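Local coordinates for ribose-phosphate pyrophosphokinase (Thermus thermophilus, PDB 5T3O), which probably makes phosphoribosyl pyrophosphate, a central metabolite of nucleotide biosynthesis, by transferring the pyrophosphoryl group of ATP to ribose 5-phosphate, at residues A[240-245]-A[263-268]. Residues are numbered along the deposited sequence; the frame is centred on the assembly and turned at random.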
ATOM      1  N   GLU A 240      51.796  10.668 -20.432  1.00 94.91           N
ATOM      2  CA  GLU A 240      51.463  10.542 -19.011  1.00 93.87           C
ATOM      3  C   GLU A 240      49.959  10.345 -18.825  1.00 94.64           C
ATOM      4  O   GLU A 240      49.170  10.742 -19.690  1.00 95.24           O
ATOM      5  CB  GLU A 240      51.957  11.771 -18.232  1.00 91.54           C
ATOM      6  CG  GLU A 240      51.470  13.119 -18.757  1.00 88.99           C
ATOM      7  CD  GLU A 240      52.038  14.314 -17.999  1.00 88.76           C
ATOM      8  OE1 GLU A 240      52.700  14.129 -16.955  1.00 87.22           O
ATOM      9  OE2 GLU A 240      51.813  15.456 -18.450  1.00 88.79           O
ATOM     10  N   VAL A 241      49.577   9.732 -17.702  1.00 92.30           N
ATOM     11  CA  VAL A 241      48.170   9.411 -17.410  1.00 86.99           C
ATOM     12  C   VAL A 241      47.732  10.028 -16.076  1.00 81.58           C
ATOM     13  O   VAL A 241      48.365   9.798 -15.043  1.00 76.45           O
ATOM     14  CB  VAL A 241      47.919   7.882 -17.374  1.00 87.01           C
ATOM     15  CG1 VAL A 241      46.423   7.583 -17.365  1.00 87.99           C
ATOM     16  CG2 VAL A 241      48.583   7.192 -18.563  1.00 87.80           C
ATOM     17  N   TYR A 242      46.659  10.821 -16.131  1.00 78.74           N
ATOM     18  CA  TYR A 242      45.967  11.348 -14.945  1.00 77.41           C
ATOM     19  C   TYR A 242      44.626  10.627 -14.771  1.00 75.32           C
ATOM     20  O   TYR A 242      44.097  10.052 -15.729  1.00 73.86           O
ATOM     21  CB  TYR A 242      45.725  12.852 -15.088  1.00 77.60           C
ATOM     22  CG  TYR A 242      46.925  13.704 -14.760  1.00 80.28           C
ATOM     23  CD1 TYR A 242      47.882  14.005 -15.733  1.00 81.11           C
ATOM     24  CD2 TYR A 242      47.106  14.223 -13.474  1.00 80.40           C
ATOM     25  CE1 TYR A 242      48.986  14.794 -15.433  1.00 82.21           C
ATOM     26  CE2 TYR A 242      48.205  15.013 -13.164  1.00 80.80           C
ATOM     27  CZ  TYR A 242      49.143  15.296 -14.145  1.00 82.13           C
ATOM     28  OH  TYR A 242      50.234  16.078 -13.841  1.00 82.91           O
ATOM     29  N   ALA A 243      44.074  10.676 -13.557  1.00 70.45           N
ATOM     30  CA  ALA A 243      42.847   9.939 -13.222  1.00 66.96           C
ATOM     31  C   ALA A 243      41.870  10.776 -12.410  1.00 63.64           C
ATOM     32  O   ALA A 243      42.272  11.484 -11.483  1.00 60.94           O
ATOM     33  CB  ALA A 243      43.199   8.674 -12.464  1.00 66.97           C
ATOM     34  N   ALA A 244      40.586  10.672 -12.758  1.00 61.45           N
ATOM     35  CA  ALA A 244      39.512  11.366 -12.042  1.00 59.70           C
ATOM     36  C   ALA A 244      38.277  10.482 -11.878  1.00 56.22           C
ATOM     37  O   ALA A 244      37.881   9.765 -12.802  1.00 57.29           O
ATOM     38  CB  ALA A 244      39.137  12.646 -12.769  1.00 59.03           C
ATOM     39  N   ALA A 245      37.678  10.534 -10.694  1.00 53.47           N
ATOM     40  CA  ALA A 245      36.379   9.907 -10.462  1.00 53.14           C
ATOM     41  C   ALA A 245      35.579  10.664  -9.426  1.00 49.61           C
ATOM     42  O   ALA A 245      36.119  11.494  -8.691  1.00 46.75           O
ATOM     43  CB  ALA A 245      36.546   8.450 -10.042  1.00 53.33           C
ATOM     44  N   VAL A 263      50.462   5.913 -13.188  1.00 83.90           N
ATOM     45  CA  VAL A 263      49.506   7.029 -13.131  1.00 81.78           C
ATOM     46  C   VAL A 263      50.053   8.196 -12.302  1.00 79.43           C
ATOM     47  O   VAL A 263      50.626   7.990 -11.226  1.00 74.20           O
ATOM     48  CB  VAL A 263      48.123   6.577 -12.574  1.00 84.59           C
ATOM     49  CG1 VAL A 263      48.200   6.160 -11.104  1.00 83.82           C
ATOM     50  CG2 VAL A 263      47.071   7.664 -12.765  1.00 84.67           C
ATOM     51  N   LYS A 264      49.870   9.411 -12.814  1.00 79.27           N
ATOM     52  CA  LYS A 264      50.454  10.605 -12.208  1.00 81.52           C
ATOM     53  C   LYS A 264      49.707  11.028 -10.946  1.00 81.11           C
ATOM     54  O   LYS A 264      50.299  11.043  -9.867  1.00 80.50           O
ATOM     55  CB  LYS A 264      50.508  11.760 -13.217  1.00 84.77           C
ATOM     56  CG  LYS A 264      51.354  11.485 -14.459  1.00 86.98           C
ATOM     57  CD  LYS A 264      52.836  11.330 -14.135  1.00 88.19           C
ATOM     58  CE  LYS A 264      53.673  11.139 -15.390  1.00 88.87           C
ATOM     59  NZ  LYS A 264      55.106  10.882 -15.080  1.00 88.86           N
ATOM     60  N   GLU A 265      48.419  11.358 -11.086  1.00 80.71           N
ATOM     61  CA  GLU A 265      47.569  11.783  -9.955  1.00 78.30           C
ATOM     62  C   GLU A 265      46.142  11.228 -10.083  1.00 77.10           C
ATOM     63  O   GLU A 265      45.597  11.150 -11.190  1.00 77.53           O
ATOM     64  CB  GLU A 265      47.535  13.319  -9.855  1.00 76.78           C
ATOM     65  CG  GLU A 265      47.139  13.856  -8.482  1.00 75.14           C
ATOM     66  CD  GLU A 265      47.145  15.377  -8.404  1.00 73.28           C
ATOM     67  OE1 GLU A 265      46.613  16.031  -9.325  1.00 70.47           O
ATOM     68  OE2 GLU A 265      47.668  15.924  -7.409  1.00 73.12           O
ATOM     69  N   VAL A 266      45.551  10.848  -8.945  1.00 74.70           N
ATOM     70  CA  VAL A 266      44.160  10.361  -8.887  1.00 71.93           C
ATOM     71  C   VAL A 266      43.284  11.372  -8.148  1.00 66.30           C
ATOM     72  O   VAL A 266      43.607  11.794  -7.034  1.00 62.14           O
ATOM     73  CB  VAL A 266      44.020   8.954  -8.243  1.00 74.54           C
ATOM     74  CG1 VAL A 266      44.516   7.885  -9.203  1.00 75.80           C
ATOM     75  CG2 VAL A 266      44.757   8.839  -6.910  1.00 76.32           C
ATOM     76  N   ALA A 267      42.181  11.756  -8.789  1.00 63.27           N
ATOM     77  CA  ALA A 267      41.260  12.760  -8.264  1.00 61.71           C
ATOM     78  C   ALA A 267      39.928  12.118  -7.870  1.00 57.13           C
ATOM     79  O   ALA A 267      39.354  11.344  -8.638  1.00 53.88           O
ATOM     80  CB  ALA A 267      41.039  13.845  -9.303  1.00 62.91           C
ATOM     81  N   ALA A 268      39.453  12.446  -6.670  1.00 55.66           N
ATOM     82  CA  ALA A 268      38.177  11.941  -6.148  1.00 53.79           C
ATOM     83  C   ALA A 268      37.472  13.027  -5.355  1.00 51.78           C
ATOM     84  O   ALA A 268      38.121  13.901  -4.789  1.00 50.83           O
ATOM     85  CB  ALA A 268      38.409  10.721  -5.267  1.00 53.08           C
TER
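Tyr242 lies against the side chains of Lys264 and Glu265, with Lys264 CB over one face of its ring, 3.9 Å from the ring centroid in a CH-pi contact. Glu265 CB meets the ring obliquely, 3.8 Å from Tyr242 CD2. CG of Lys264 stands beside its own backbone N (chi1 -61°), and a bend at chi2 carries the remaining methylenes across Glu240, where CE comes within 3.4 Å of Glu240 CB. Lys264 NZ and Glu240 OE1, 4.5 Å apart, are too distant for a salt bridge. A leucine in place of Tyr242 removes the flat ring, and Lys264 CB would probably be left without its CH-pi partner, with Glu265 CB and Tyr152 losing cover too. Lys264 N gives an almost straight hydrogen bond to Val241 O (2.7 Å), one residue short of the Glu265 N that regular pairing would use. The regular ladder starts at Ala243 N to Glu265 O and continues through Ala267 N to Ala243 O and Ala245 N to Ala267 O. This is parallel pairing between neighbouring strands, joined by a beta-alpha-beta crossover through helix 254-260, in the PRTase-like domain. Ala243 CB packs on Val266 CG1 (3.6 Å) and Val263 CG2 on the face beneath helix 224-233, whereas Ala244 and Ala267 bring their CB atoms to 4.1 Å on the face covered by helix 146-156. From that second helix Tyr152 hydrogen-bonds to Glu265 OE1, while Arg281 forms a salt bridge with OE2, so both carboxylate oxygens are held. On its other edge strand 241-245 pairs with strand 212-217, whose Asp217, predicted to bind ribose 5-phosphate, lies about 4 Å from Ala245, side chain to side chain.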